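Local coordinates for protein D-alanyl-D-alanine carboxypeptidase (Enterococcus faecalis V583, PDB 5ZHF) that is a zinc-dependent DD-carboxypeptidase that removes the terminal D-alanine from peptidoglycan-derived pentapeptides and serves in vancomycin resistance, at residues Leu43-Arg48 and Glu214-Glu219; Glu109-Tyr114 and Gln123-Ala128; Glu129-Val134 and Gly186-Pro191; Gly172-Tyr177 and Glu200-Ile205. All coordinates share one frame; numbering follows the deposited sequence.

Contact 1: Leu43-Arg48 and Glu214-Glu219; sequences LILVNR and EYLNTE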
loop_
_atom_site.group_PDB
_atom_site.type_symbol
_atom_site.label_atom_id
_atom_site.label_comp_id
_atom_site.label_asym_id
_atom_site.label_seq_id
_atom_site.Cartn_x
_atom_site.Cartn_y
_atom_site.Cartn_z
ATOM N N LEU A 43 6.181 -6.896 -10.181
ATOM C CA LEU A 43 4.891 -7.580 -10.153
ATOM C C LEU A 43 4.821 -8.665 -9.081
ATOM O O LEU A 43 3.849 -9.438 -9.052
ATOM C CB LEU A 43 4.584 -8.179 -11.529
ATOM C CG LEU A 43 4.129 -7.215 -12.605
ATOM C CD1 LEU A 43 3.906 -8.002 -13.896
ATOM C CD2 LEU A 43 2.859 -6.482 -12.197
ATOM N N ILE A 44 5.804 -8.716 -8.182
ATOM C CA ILE A 44 5.797 -9.663 -7.096
ATOM C C ILE A 44 4.499 -9.594 -6.265
ATOM O O ILE A 44 4.031 -8.507 -5.926
ATOM C CB ILE A 44 7.056 -9.546 -6.200
ATOM C CG1 ILE A 44 7.101 -10.721 -5.215
ATOM C CG2 ILE A 44 7.133 -8.193 -5.496
ATOM C CD1 ILE A 44 8.402 -10.824 -4.432
ATOM N N LEU A 45 3.888 -10.751 -6.040
ATOM C CA LEU A 45 2.658 -10.845 -5.284
ATOM C C LEU A 45 2.941 -11.160 -3.827
ATOM O O LEU A 45 3.529 -12.201 -3.506
ATOM C CB LEU A 45 1.748 -11.903 -5.911
ATOM C CG LEU A 45 0.353 -12.035 -5.287
ATOM C CD1 LEU A 45 -0.394 -10.704 -5.315
ATOM C CD2 LEU A 45 -0.464 -13.107 -5.999
ATOM N N VAL A 46 2.525 -10.252 -2.926
ATOM C CA VAL A 46 2.615 -10.467 -1.484
ATOM C C VAL A 46 1.224 -10.282 -0.888
ATOM O O VAL A 46 0.610 -9.227 -1.023
ATOM C CB VAL A 46 3.633 -9.527 -0.791
ATOM C CG1 VAL A 46 3.589 -9.678 0.724
ATOM C CG2 VAL A 46 5.027 -9.839 -1.313
ATOM N N ASN A 47 0.741 -11.316 -0.226
ATOM C CA ASN A 47 -0.546 -11.309 0.434
ATOM C C ASN A 47 -0.579 -12.440 1.439
ATOM O O ASN A 47 0.414 -13.028 1.663
ATOM C CB ASN A 47 -1.722 -11.338 -0.528
ATOM C CG ASN A 47 -1.829 -12.612 -1.338
ATOM O OD1 ASN A 47 -1.243 -13.615 -1.053
ATOM N ND2 ASN A 47 -2.619 -12.546 -2.346
ATOM N N ARG A 48 -1.717 -12.747 2.028
ATOM C CA ARG A 48 -1.777 -13.869 2.997
ATOM C C ARG A 48 -1.384 -15.242 2.414
ATOM O O ARG A 48 -0.922 -16.099 3.094
ATOM C CB ARG A 48 -3.122 -13.880 3.682
ATOM C CG ARG A 48 -3.460 -12.503 4.193
ATOM C CD ARG A 48 -4.520 -12.529 5.264
ATOM N NE ARG A 48 -5.860 -12.798 4.775
ATOM C CZ ARG A 48 -6.756 -11.860 4.520
ATOM N NH1 ARG A 48 -7.967 -12.172 4.078
ATOM N NH2 ARG A 48 -6.444 -10.610 4.748
ATOM N N GLU A 214 -6.105 -10.386 -9.698
ATOM C CA GLU A 214 -6.834 -10.629 -10.964
ATOM C C GLU A 214 -5.933 -10.438 -12.162
ATOM O O GLU A 214 -5.940 -11.262 -13.091
ATOM C CB GLU A 214 -8.016 -9.669 -11.109
ATOM C CG GLU A 214 -9.165 -9.931 -10.176
ATOM C CD GLU A 214 -10.258 -8.881 -10.315
ATOM O OE1 GLU A 214 -9.966 -7.687 -10.117
ATOM O OE2 GLU A 214 -11.410 -9.238 -10.634
ATOM N N TYR A 215 -5.155 -9.349 -12.141
ATOM C CA TYR A 215 -4.232 -9.052 -13.226
ATOM C C TYR A 215 -3.242 -10.195 -13.431
ATOM O O TYR A 215 -3.020 -10.649 -14.569
ATOM C CB TYR A 215 -3.470 -7.758 -12.937
ATOM C CG TYR A 215 -2.501 -7.368 -14.020
ATOM C CD1 TYR A 215 -2.959 -6.868 -15.234
ATOM C CD2 TYR A 215 -1.128 -7.502 -13.837
ATOM C CE1 TYR A 215 -2.080 -6.495 -16.220
ATOM C CE2 TYR A 215 -0.242 -7.146 -14.833
ATOM C CZ TYR A 215 -0.728 -6.629 -16.010
ATOM O OH TYR A 215 0.117 -6.248 -17.009
ATOM N N LEU A 216 -2.643 -10.640 -12.337
ATOM C CA LEU A 216 -1.658 -11.715 -12.384
ATOM C C LEU A 216 -2.290 -13.029 -12.818
ATOM O O LEU A 216 -1.701 -13.742 -13.616
ATOM C CB LEU A 216 -0.941 -11.886 -11.051
ATOM C CG LEU A 216 -0.083 -10.674 -10.666
ATOM C CD1 LEU A 216 0.462 -10.845 -9.259
ATOM C CD2 LEU A 216 1.023 -10.403 -11.687
ATOM N N ASN A 217 -3.483 -13.329 -12.300
ATOM C CA ASN A 217 -4.214 -14.547 -12.685
ATOM C C ASN A 217 -4.508 -14.536 -14.189
ATOM O O ASN A 217 -4.258 -15.532 -14.874
ATOM C CB ASN A 217 -5.502 -14.696 -11.857
ATOM C CG ASN A 217 -6.277 -15.969 -12.190
ATOM O OD1 ASN A 217 -5.829 -17.075 -11.890
ATOM N ND2 ASN A 217 -7.442 -15.812 -12.806
ATOM N N THR A 218 -4.993 -13.409 -14.706
ATOM C CA THR A 218 -5.325 -13.272 -16.134
ATOM C C THR A 218 -4.113 -13.394 -17.053
ATOM O O THR A 218 -4.256 -13.867 -18.172
ATOM C CB THR A 218 -6.089 -11.961 -16.423
ATOM O OG1 THR A 218 -7.306 -11.958 -15.670
ATOM C CG2 THR A 218 -6.435 -11.813 -17.914
ATOM N N GLU A 219 -2.932 -12.989 -16.586
ATOM C CA GLU A 219 -1.680 -13.268 -17.312
ATOM C C GLU A 219 -1.270 -14.760 -17.342
ATOM O O GLU A 219 -0.384 -15.129 -18.112
ATOM C CB GLU A 219 -0.523 -12.429 -16.753
ATOM C CG GLU A 219 -0.595 -10.951 -17.112
ATOM C CD GLU A 219 0.777 -10.311 -17.206
ATOM O OE1 GLU A 219 1.576 -10.458 -16.254
ATOM O OE2 GLU A 219 1.053 -9.663 -18.238
#

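Contact 2: Glu109-Tyr114 and Gln123-Ala128; sequences EKVAEY and QAKAEA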
loop_
_atom_site.group_PDB
_atom_site.type_symbol
_atom_site.label_atom_id
_atom_site.label_comp_id
_atom_site.label_asym_id
_atom_site.label_seq_id
_atom_site.Cartn_x
_atom_site.Cartn_y
_atom_site.Cartn_z
ATOM N N GLU A 109 -1.346 -3.354 17.635
ATOM C CA GLU A 109 -2.096 -2.139 17.978
ATOM C C GLU A 109 -3.511 -2.181 17.395
ATOM O O GLU A 109 -4.457 -1.762 18.061
ATOM C CB GLU A 109 -1.331 -0.863 17.578
ATOM C CG GLU A 109 -0.177 -0.599 18.547
ATOM C CD GLU A 109 0.714 0.596 18.214
ATOM O OE1 GLU A 109 1.024 1.394 19.156
ATOM O OE2 GLU A 109 1.130 0.730 17.030
ATOM N N LYS A 110 -3.662 -2.716 16.185
ATOM C CA LYS A 110 -4.995 -2.891 15.579
ATOM C C LYS A 110 -5.810 -3.941 16.331
ATOM O O LYS A 110 -7.016 -3.731 16.540
ATOM C CB LYS A 110 -4.907 -3.250 14.087
ATOM C CG LYS A 110 -6.227 -3.257 13.308
ATOM C CD LYS A 110 -6.990 -1.938 13.317
ATOM C CE LYS A 110 -6.257 -0.789 12.639
ATOM N NZ LYS A 110 -6.819 0.541 13.037
ATOM N N VAL A 111 -5.174 -5.043 16.726
ATOM C CA VAL A 111 -5.835 -6.083 17.546
ATOM C C VAL A 111 -6.350 -5.453 18.863
ATOM O O VAL A 111 -7.507 -5.640 19.253
ATOM C CB VAL A 111 -4.899 -7.284 17.818
ATOM C CG1 VAL A 111 -5.490 -8.245 18.868
ATOM C CG2 VAL A 111 -4.602 -8.058 16.525
ATOM N N ALA A 112 -5.515 -4.637 19.496
ATOM C CA ALA A 112 -5.904 -3.965 20.741
ATOM C C ALA A 112 -7.102 -3.028 20.553
ATOM O O ALA A 112 -7.965 -2.943 21.433
ATOM C CB ALA A 112 -4.726 -3.200 21.329
ATOM N N GLU A 113 -7.140 -2.298 19.439
ATOM C CA GLU A 113 -8.287 -1.433 19.132
ATOM C C GLU A 113 -9.587 -2.226 19.031
ATOM O O GLU A 113 -10.625 -1.767 19.512
ATOM C CB GLU A 113 -8.077 -0.649 17.841
ATOM C CG GLU A 113 -7.087 0.487 17.970
ATOM C CD GLU A 113 -6.661 1.048 16.617
ATOM O OE1 GLU A 113 -7.312 0.742 15.591
ATOM O OE2 GLU A 113 -5.659 1.807 16.587
ATOM N N TYR A 114 -9.537 -3.390 18.390
ATOM C CA TYR A 114 -10.719 -4.271 18.351
ATOM C C TYR A 114 -11.081 -4.818 19.718
ATOM O O TYR A 114 -12.266 -4.801 20.081
ATOM C CB TYR A 114 -10.560 -5.404 17.333
ATOM C CG TYR A 114 -10.913 -4.940 15.942
ATOM C CD1 TYR A 114 -12.247 -4.683 15.594
ATOM C CD2 TYR A 114 -9.923 -4.716 14.976
ATOM C CE1 TYR A 114 -12.591 -4.234 14.328
ATOM C CE2 TYR A 114 -10.253 -4.276 13.704
ATOM C CZ TYR A 114 -11.587 -4.028 13.380
ATOM O OH TYR A 114 -11.936 -3.601 12.113
ATOM N N GLN A 123 -11.195 -13.180 18.040
ATOM C CA GLN A 123 -12.007 -12.385 17.117
ATOM C C GLN A 123 -11.258 -11.146 16.613
ATOM O O GLN A 123 -11.354 -10.793 15.452
ATOM C CB GLN A 123 -13.278 -11.886 17.802
ATOM C CG GLN A 123 -14.292 -12.926 18.221
ATOM C CD GLN A 123 -15.489 -12.266 18.895
ATOM O OE1 GLN A 123 -15.347 -11.622 19.940
ATOM N NE2 GLN A 123 -16.671 -12.366 18.262
ATOM N N ALA A 124 -10.585 -10.456 17.533
ATOM C CA ALA A 124 -9.848 -9.219 17.218
ATOM C C ALA A 124 -8.720 -9.457 16.212
ATOM O O ALA A 124 -8.538 -8.652 15.291
ATOM C CB ALA A 124 -9.299 -8.587 18.487
ATOM N N LYS A 125 -7.982 -10.549 16.396
ATOM C CA LYS A 125 -6.907 -10.925 15.454
ATOM C C LYS A 125 -7.463 -11.130 14.043
ATOM O O LYS A 125 -6.954 -10.549 13.064
ATOM C CB LYS A 125 -6.178 -12.184 15.934
ATOM C CG LYS A 125 -5.321 -11.968 17.174
ATOM C CD LYS A 125 -5.123 -13.256 17.976
ATOM C CE LYS A 125 -4.503 -13.017 19.350
ATOM N NZ LYS A 125 -3.016 -13.105 19.351
ATOM N N ALA A 126 -8.530 -11.917 13.944
ATOM C CA ALA A 126 -9.169 -12.163 12.647
ATOM C C ALA A 126 -9.726 -10.890 12.006
ATOM O O ALA A 126 -9.619 -10.695 10.794
ATOM C CB ALA A 126 -10.270 -13.205 12.792
ATOM N N GLU A 127 -10.300 -10.008 12.816
ATOM C CA GLU A 127 -10.812 -8.748 12.300
ATOM C C GLU A 127 -9.673 -7.790 11.915
ATOM O O GLU A 127 -9.763 -7.102 10.911
ATOM C CB GLU A 127 -11.756 -8.104 13.321
ATOM C CG GLU A 127 -12.714 -7.095 12.724
ATOM C CD GLU A 127 -13.696 -7.714 11.758
ATOM O OE1 GLU A 127 -14.527 -8.544 12.190
ATOM O OE2 GLU A 127 -13.630 -7.363 10.567
ATOM N N ALA A 128 -8.609 -7.756 12.716
ATOM C CA ALA A 128 -7.453 -6.894 12.446
ATOM C C ALA A 128 -6.772 -7.217 11.114
ATOM O O ALA A 128 -6.258 -6.313 10.455
ATOM C CB ALA A 128 -6.437 -6.994 13.567
#

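Contact 3: Glu129-Val134 and Gly186-Pro191; sequences ETWVAV and GVSNEP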
loop_
_atom_site.group_PDB
_atom_site.type_symbol
_atom_site.label_atom_id
_atom_site.label_comp_id
_atom_site.label_asym_id
_atom_site.label_seq_id
_atom_site.Cartn_x
_atom_site.Cartn_y
_atom_site.Cartn_z
ATOM N N GLU A 129 -6.777 -8.495 10.741
ATOM C CA GLU A 129 -6.110 -8.964 9.520
ATOM C C GLU A 129 -6.744 -8.412 8.225
ATOM O O GLU A 129 -6.070 -8.329 7.199
ATOM C CB GLU A 129 -6.071 -10.498 9.507
ATOM C CG GLU A 129 -5.066 -11.113 8.552
ATOM C CD GLU A 129 -4.654 -12.533 8.928
ATOM O OE1 GLU A 129 -5.089 -13.047 9.985
ATOM O OE2 GLU A 129 -3.868 -13.138 8.167
ATOM N N THR A 130 -8.014 -8.007 8.279
ATOM C CA THR A 130 -8.666 -7.341 7.141
ATOM C C THR A 130 -8.103 -5.942 6.891
ATOM O O THR A 130 -8.421 -5.347 5.861
ATOM C CB THR A 130 -10.207 -7.226 7.291
ATOM O OG1 THR A 130 -10.540 -6.363 8.396
ATOM C CG2 THR A 130 -10.844 -8.594 7.495
ATOM N N TRP A 131 -7.301 -5.424 7.838
ATOM C CA TRP A 131 -6.625 -4.126 7.743
ATOM C C TRP A 131 -5.107 -4.174 7.722
ATOM O O TRP A 131 -4.478 -3.425 6.974
ATOM C CB TRP A 131 -7.034 -3.238 8.929
ATOM C CG TRP A 131 -8.505 -2.937 8.986
ATOM C CD1 TRP A 131 -9.415 -3.520 9.814
ATOM C CD2 TRP A 131 -9.232 -1.983 8.198
ATOM N NE1 TRP A 131 -10.666 -2.993 9.590
ATOM C CE2 TRP A 131 -10.584 -2.056 8.599
ATOM C CE3 TRP A 131 -8.877 -1.090 7.173
ATOM C CZ2 TRP A 131 -11.582 -1.242 8.034
ATOM C CZ3 TRP A 131 -9.865 -0.297 6.601
ATOM C CH2 TRP A 131 -11.209 -0.383 7.041
ATOM N N VAL A 132 -4.512 -5.018 8.562
ATOM C CA VAL A 132 -3.065 -5.050 8.764
ATOM C C VAL A 132 -2.623 -6.492 8.600
ATOM O O VAL A 132 -3.132 -7.381 9.281
ATOM C CB VAL A 132 -2.665 -4.563 10.171
ATOM C CG1 VAL A 132 -1.142 -4.557 10.341
ATOM C CG2 VAL A 132 -3.232 -3.168 10.462
ATOM N N ALA A 133 -1.644 -6.709 7.731
ATOM C CA ALA A 133 -1.200 -8.052 7.390
ATOM C C ALA A 133 -0.319 -8.652 8.489
ATOM O O ALA A 133 0.375 -7.915 9.217
ATOM C CB ALA A 133 -0.469 -8.007 6.062
ATOM N N VAL A 134 -0.332 -9.982 8.627
ATOM C CA VAL A 134 0.571 -10.620 9.590
ATOM C C VAL A 134 1.990 -10.417 9.079
ATOM O O VAL A 134 2.206 -10.396 7.858
ATOM C CB VAL A 134 0.284 -12.135 9.869
ATOM C CG1 VAL A 134 -1.173 -12.361 10.283
ATOM C CG2 VAL A 134 0.661 -13.024 8.703
ATOM N N GLY A 186 -8.821 -9.810 0.108
ATOM C CA GLY A 186 -8.910 -10.081 1.523
ATOM C C GLY A 186 -8.686 -8.880 2.424
ATOM O O GLY A 186 -8.541 -9.039 3.638
ATOM N N VAL A 187 -8.697 -7.676 1.851
ATOM C CA VAL A 187 -8.346 -6.473 2.593
ATOM C C VAL A 187 -9.441 -5.435 2.405
ATOM O O VAL A 187 -9.974 -5.263 1.306
ATOM C CB VAL A 187 -6.962 -5.940 2.118
ATOM C CG1 VAL A 187 -6.565 -4.685 2.893
ATOM C CG2 VAL A 187 -5.898 -7.030 2.273
ATOM N N SER A 188 -9.754 -4.724 3.489
ATOM C CA SER A 188 -10.746 -3.660 3.483
ATOM C C SER A 188 -10.284 -2.459 2.648
ATOM O O SER A 188 -9.135 -2.378 2.214
ATOM C CB SER A 188 -11.029 -3.200 4.918
ATOM O OG SER A 188 -11.395 -4.299 5.752
ATOM N N ASN A 189 -11.203 -1.529 2.426
ATOM C CA ASN A 189 -10.921 -0.323 1.651
ATOM C C ASN A 189 -9.866 0.524 2.370
ATOM O O ASN A 189 -10.136 1.078 3.433
ATOM C CB ASN A 189 -12.232 0.463 1.454
ATOM C CG ASN A 189 -12.032 1.793 0.755
ATOM O OD1 ASN A 189 -11.127 1.963 -0.037
ATOM N ND2 ASN A 189 -12.923 2.744 1.032
ATOM N N GLU A 190 -8.661 0.585 1.801
ATOM C CA GLU A 190 -7.554 1.359 2.347
ATOM C C GLU A 190 -7.103 2.378 1.297
ATOM O O GLU A 190 -6.148 2.154 0.557
ATOM C CB GLU A 190 -6.404 0.420 2.751
ATOM C CG GLU A 190 -6.846 -0.523 3.864
ATOM C CD GLU A 190 -5.724 -1.337 4.445
ATOM O OE1 GLU A 190 -4.714 -1.590 3.755
ATOM O OE2 GLU A 190 -5.882 -1.753 5.597
ATOM N N PRO A 191 -7.822 3.521 1.198
ATOM C CA PRO A 191 -7.580 4.458 0.091
ATOM C C PRO A 191 -6.238 5.186 0.143
ATOM O O PRO A 191 -5.904 5.916 -0.784
ATOM C CB PRO A 191 -8.748 5.459 0.213
ATOM C CG PRO A 191 -9.151 5.380 1.636
ATOM C CD PRO A 191 -8.981 3.943 2.020
#

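Contact 4: Gly172-Tyr177 and Glu200-Ile205; sequences GFIRRY and EAATKI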
loop_
_atom_site.group_PDB
_atom_site.type_symbol
_atom_site.label_atom_id
_atom_site.label_comp_id
_atom_site.label_asym_id
_atom_site.label_seq_id
_atom_site.Cartn_x
_atom_site.Cartn_y
_atom_site.Cartn_z
ATOM N N GLY A 172 2.979 4.556 -12.146
ATOM C CA GLY A 172 3.273 3.170 -11.855
ATOM C C GLY A 172 2.710 2.639 -10.547
ATOM O O GLY A 172 3.083 1.562 -10.124
ATOM N N PHE A 173 1.843 3.404 -9.873
ATOM C CA PHE A 173 1.276 2.962 -8.613
ATOM C C PHE A 173 -0.215 2.643 -8.756
ATOM O O PHE A 173 -0.941 3.337 -9.468
ATOM C CB PHE A 173 1.425 4.059 -7.538
ATOM C CG PHE A 173 2.829 4.320 -7.120
ATOM C CD1 PHE A 173 3.637 5.166 -7.856
ATOM C CD2 PHE A 173 3.350 3.742 -5.960
ATOM C CE1 PHE A 173 4.935 5.422 -7.446
ATOM C CE2 PHE A 173 4.653 3.986 -5.545
ATOM C CZ PHE A 173 5.439 4.837 -6.296
ATOM N N ILE A 174 -0.665 1.613 -8.058
ATOM C CA ILE A 174 -2.075 1.235 -8.025
ATOM C C ILE A 174 -2.672 1.366 -6.631
ATOM O O ILE A 174 -1.981 1.185 -5.599
ATOM C CB ILE A 174 -2.321 -0.195 -8.570
ATOM C CG1 ILE A 174 -1.561 -1.257 -7.743
ATOM C CG2 ILE A 174 -1.893 -0.254 -10.019
ATOM C CD1 ILE A 174 -1.762 -2.694 -8.217
ATOM N N ARG A 175 -3.974 1.682 -6.624
ATOM C CA ARG A 175 -4.792 1.632 -5.429
ATOM C C ARG A 175 -4.986 0.152 -5.134
ATOM O O ARG A 175 -5.807 -0.530 -5.763
ATOM C CB ARG A 175 -6.127 2.351 -5.661
ATOM C CG ARG A 175 -6.988 2.445 -4.424
ATOM C CD ARG A 175 -8.322 3.062 -4.763
ATOM N NE ARG A 175 -9.190 3.160 -3.588
ATOM C CZ ARG A 175 -10.310 3.888 -3.544
ATOM N NH1 ARG A 175 -10.694 4.620 -4.586
ATOM N NH2 ARG A 175 -11.031 3.915 -2.435
ATOM N N ARG A 176 -4.165 -0.350 -4.225
ATOM C CA ARG A 176 -3.961 -1.788 -4.093
ATOM C C ARG A 176 -5.183 -2.542 -3.589
ATOM O O ARG A 176 -5.382 -3.714 -3.952
ATOM C CB ARG A 176 -2.819 -2.036 -3.133
ATOM C CG ARG A 176 -2.444 -3.485 -2.922
ATOM C CD ARG A 176 -2.004 -4.130 -4.205
ATOM N NE ARG A 176 -1.620 -5.516 -3.997
ATOM C CZ ARG A 176 -2.449 -6.564 -4.010
ATOM N NH1 ARG A 176 -3.771 -6.404 -4.134
ATOM N NH2 ARG A 176 -1.945 -7.786 -3.863
ATOM N N TYR A 177 -5.942 -1.898 -2.711
ATOM C CA TYR A 177 -7.055 -2.540 -1.999
ATOM C C TYR A 177 -8.349 -1.756 -2.227
ATOM O O TYR A 177 -8.839 -1.087 -1.322
ATOM C CB TYR A 177 -6.732 -2.657 -0.521
ATOM C CG TYR A 177 -5.435 -3.382 -0.207
ATOM C CD1 TYR A 177 -5.206 -4.691 -0.666
ATOM C CD2 TYR A 177 -4.419 -2.758 0.524
ATOM C CE1 TYR A 177 -4.031 -5.358 -0.364
ATOM C CE2 TYR A 177 -3.232 -3.427 0.826
ATOM C CZ TYR A 177 -3.031 -4.717 0.364
ATOM O OH TYR A 177 -1.845 -5.377 0.674
ATOM N N GLU A 200 3.361 0.290 -17.060
ATOM C CA GLU A 200 2.673 -0.634 -17.994
ATOM C C GLU A 200 1.541 -1.396 -17.309
ATOM O O GLU A 200 0.392 -1.337 -17.734
ATOM C CB GLU A 200 3.682 -1.621 -18.591
ATOM C CG GLU A 200 3.127 -2.548 -19.660
ATOM C CD GLU A 200 4.222 -3.402 -20.282
ATOM O OE1 GLU A 200 4.271 -4.614 -19.984
ATOM O OE2 GLU A 200 5.048 -2.856 -21.043
ATOM N N ALA A 201 1.871 -2.081 -16.221
ATOM C CA ALA A 201 0.885 -2.866 -15.504
ATOM C C ALA A 201 -0.148 -1.966 -14.822
ATOM O O ALA A 201 -1.339 -2.266 -14.819
ATOM C CB ALA A 201 1.549 -3.765 -14.474
ATOM N N ALA A 202 0.305 -0.867 -14.220
ATOM C CA ALA A 202 -0.629 -0.003 -13.487
ATOM C C ALA A 202 -1.724 0.552 -14.385
ATOM O O ALA A 202 -2.883 0.624 -13.995
ATOM C CB ALA A 202 0.112 1.148 -12.815
ATOM N N THR A 203 -1.340 0.918 -15.594
ATOM C CA THR A 203 -2.259 1.512 -16.535
ATOM C C THR A 203 -3.305 0.497 -16.978
ATOM O O THR A 203 -4.485 0.827 -17.064
ATOM C CB THR A 203 -1.504 2.097 -17.736
ATOM O OG1 THR A 203 -0.520 3.051 -17.280
ATOM C CG2 THR A 203 -2.478 2.750 -18.714
ATOM N N LYS A 204 -2.872 -0.739 -17.235
ATOM C CA LYS A 204 -3.802 -1.817 -17.586
ATOM C C LYS A 204 -4.731 -2.142 -16.431
ATOM O O LYS A 204 -5.941 -2.277 -16.608
ATOM C CB LYS A 204 -3.040 -3.078 -18.013
ATOM C CG LYS A 204 -2.281 -2.920 -19.322
ATOM C CD LYS A 204 -1.496 -4.174 -19.703
ATOM C CE LYS A 204 -1.039 -4.108 -21.157
ATOM N NZ LYS A 204 0.144 -4.977 -21.425
ATOM N N ILE A 205 -4.170 -2.243 -15.226
ATOM C CA ILE A 205 -4.978 -2.521 -14.032
ATOM C C ILE A 205 -6.056 -1.447 -13.843
ATOM O O ILE A 205 -7.221 -1.749 -13.548
ATOM C CB ILE A 205 -4.068 -2.689 -12.784
ATOM C CG1 ILE A 205 -3.315 -4.024 -12.891
ATOM C CG2 ILE A 205 -4.874 -2.653 -11.492
ATOM C CD1 ILE A 205 -2.122 -4.166 -11.976
#

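Contact 1: Leu43-Arg48 and Glu214-Glu219
L43 and L45, in the N-terminal loop, close against L216 on the last helix of the model, so that the two ends of the modelled chain meet at the protein surface. The contact is mainly apolar. The CD1 methyl of L216 touches L45 CB at 3.7 Å, and the branch and both methyls of L45 lie only slightly farther from that same carbon; the two side chains lie alongside each other, pointing opposite ways. L45 holds its CG anti to the backbone N (chi1 -175°), which lays the isobutyl group along L216. Two residues earlier, L43 CB meets L216 CD2 at 4.2 Å, while L43 CD2 comes obliquely to the ring of Y215, 4.1 Å from CE2, the two side chains running roughly perpendicular.

Polar groups play a small part. The carbonyl oxygen of L43 sits 3.7 Å from L216 CD1, a van der Waals neighbour. Within the helix, T218 gives both its backbone N and its OG1 (3.0 Å) to E214 O, one from either face of the carbonyl plane.

Around the contact, A201 of helix 199-208 touches both L43 and Y215, L212 and E213, at the start of the same helix as L216, also touch L45, and I44 O is hydrogen-bonded to R195 of strand 193-196.

Contact 2: Glu109-Tyr114 and Gln123-Ala128
V111 and A124 bring helices 100-116 and 121-128 together with their CA atoms only 5.1 Å apart, the segment axes closing to 8.2 Å at 122° between their directions. These are two consecutive helices, steeply crossed and joined by a short loop, and small residues on the second helix allow the close approach. The methyl of A124 rests against both the carbonyl oxygen of V111 and Y114 CB, 3.6 Å from the latter. One turn on, A128 CB is met by V111 CG2 at 3.6 Å and by the CG methylene of K110 at 3.8 Å. V111 CG1 completes the row against A124, and K125, slanting across the valine, touches both of its methyls with CG.

K110 then bends away, and its NZ forms a salt bridge on the syn side of E113 OE1 (2.6 Å). Y114 reaches beyond the helix pair, where its OH accepts the indole N-H of W131, a substrate-binding residue. Its ring is covered on one face by E127, whose first torsion, with CG anti to the backbone N (chi1 -159°), swings that methylene over the ring. The result is a CH-pi contact, E127 CG standing 3.6 Å from the centroid of the Y114 ring and 26° off its normal, displaced toward the CE1-CZ rim.

Contact 3: Glu129-Val134 and Gly186-Pro191
T130 and W131 dock on S188 and E190 in a loop-to-loop contact beside the active site, joining the turn after helix 121-128 to the loop that leads into strand 193-196. W131, together with V132 and A133, binds substrate, and E190 is the inferred proton donor/acceptor. The backbone bond is nearly straight: S188 N gives its hydrogen to T130 O at 2.8 Å and 178°. S188 OG stands beside its own backbone N (chi1 -54°), which lets it donate to the same oxygen, 3.2 Å from T130 O, but from well above the carbonyl plane. One carbonyl is thus gripped by main chain and side chain of a single residue. The CA of V187 adds a weaker CH...O contact to it.

S188 CB lies over one face of W131. This carbon stands 3.5 Å from the centroid of the six-membered ring, 9° off the normal. E190 comes instead to the indole edge: its OE2 is 3.4 Å from W131 CE3, and the oxygen ends 2.6 Å from W131 O. N189 O also meets that edge, 3.5 Å from W131 CZ3, and R175 holds N189 OD1.

Chemically, the residue that bears the substrate-binding indole also brings its carbonyl oxygen up to the acid group of E190, consistent with the substrate-binding segment and the loop carrying E190 being held together beside the zinc ion.

Contact 4: Gly172-Tyr177 and Glu200-Ile205
I174, on strand 173-175, packs against A202 and I205 of helix 199-208, and every residue that touches here is buried. Side-chain contacts carry most of it. I174 CG2 lies 3.7 Å from A202 CB and equally close to the CA of that alanine, so the methyl beds directly on the helix backbone. The longer branch runs on to I205, CD1 to CD1 at 4.1 Å, the two isoleucines set nearly at right angles. I174 takes the less common rotamer with CG1 between the backbone N and the carbonyl carbon (chi1 60°), which frees CG2 to face the alanine while CD1 extends to the next turn.

Main chain forms the rest. The methyl of A202 sits over the turn entering the strand, 3.8 Å from G172 C and 4.1 Å from F173 N. G172 has a positive phi of 90°, a conformation in which a CB would collide with the preceding carbonyl oxygen. No hydrogen bond links the two segments.

Beyond I205, Y215 continues the packing. F173 points away from the helix and meets Y76, L77 and L80 of helix 74-86, so successive strand residues serve different layers. The strand axis passes 7.8 Å from the helix axis at 29°, and it is an outermost strand of the four-stranded antiparallel sheet: helix-on-sheet packing in the alpha/beta core shared by LAS-type zinc peptidases such as the M15 family.

Overall arrangement
Contact 1 joins the first and last modelled parts of the chain, and the other three lie between its segments in sequence. Contacts 2 and 3 follow in series, their centres about 11 Å apart, and meet through Y114 and W131; contact 4 alternates with contact 3 along the chain and touches it where R175 and Y177 reach N189, E190 and V187. Contacts 1 and 4, centres about 12 Å apart, share packing between successive helices 199-208 and 212-218, whereas contacts 2 and 4 have centres about 29 Å apart. Contact 3 links the crossed helix pair to the sheet and lies by the zinc site, the E190 side chain coming within about 5 Å of the metal; R48 ties the N-terminal loop to G186.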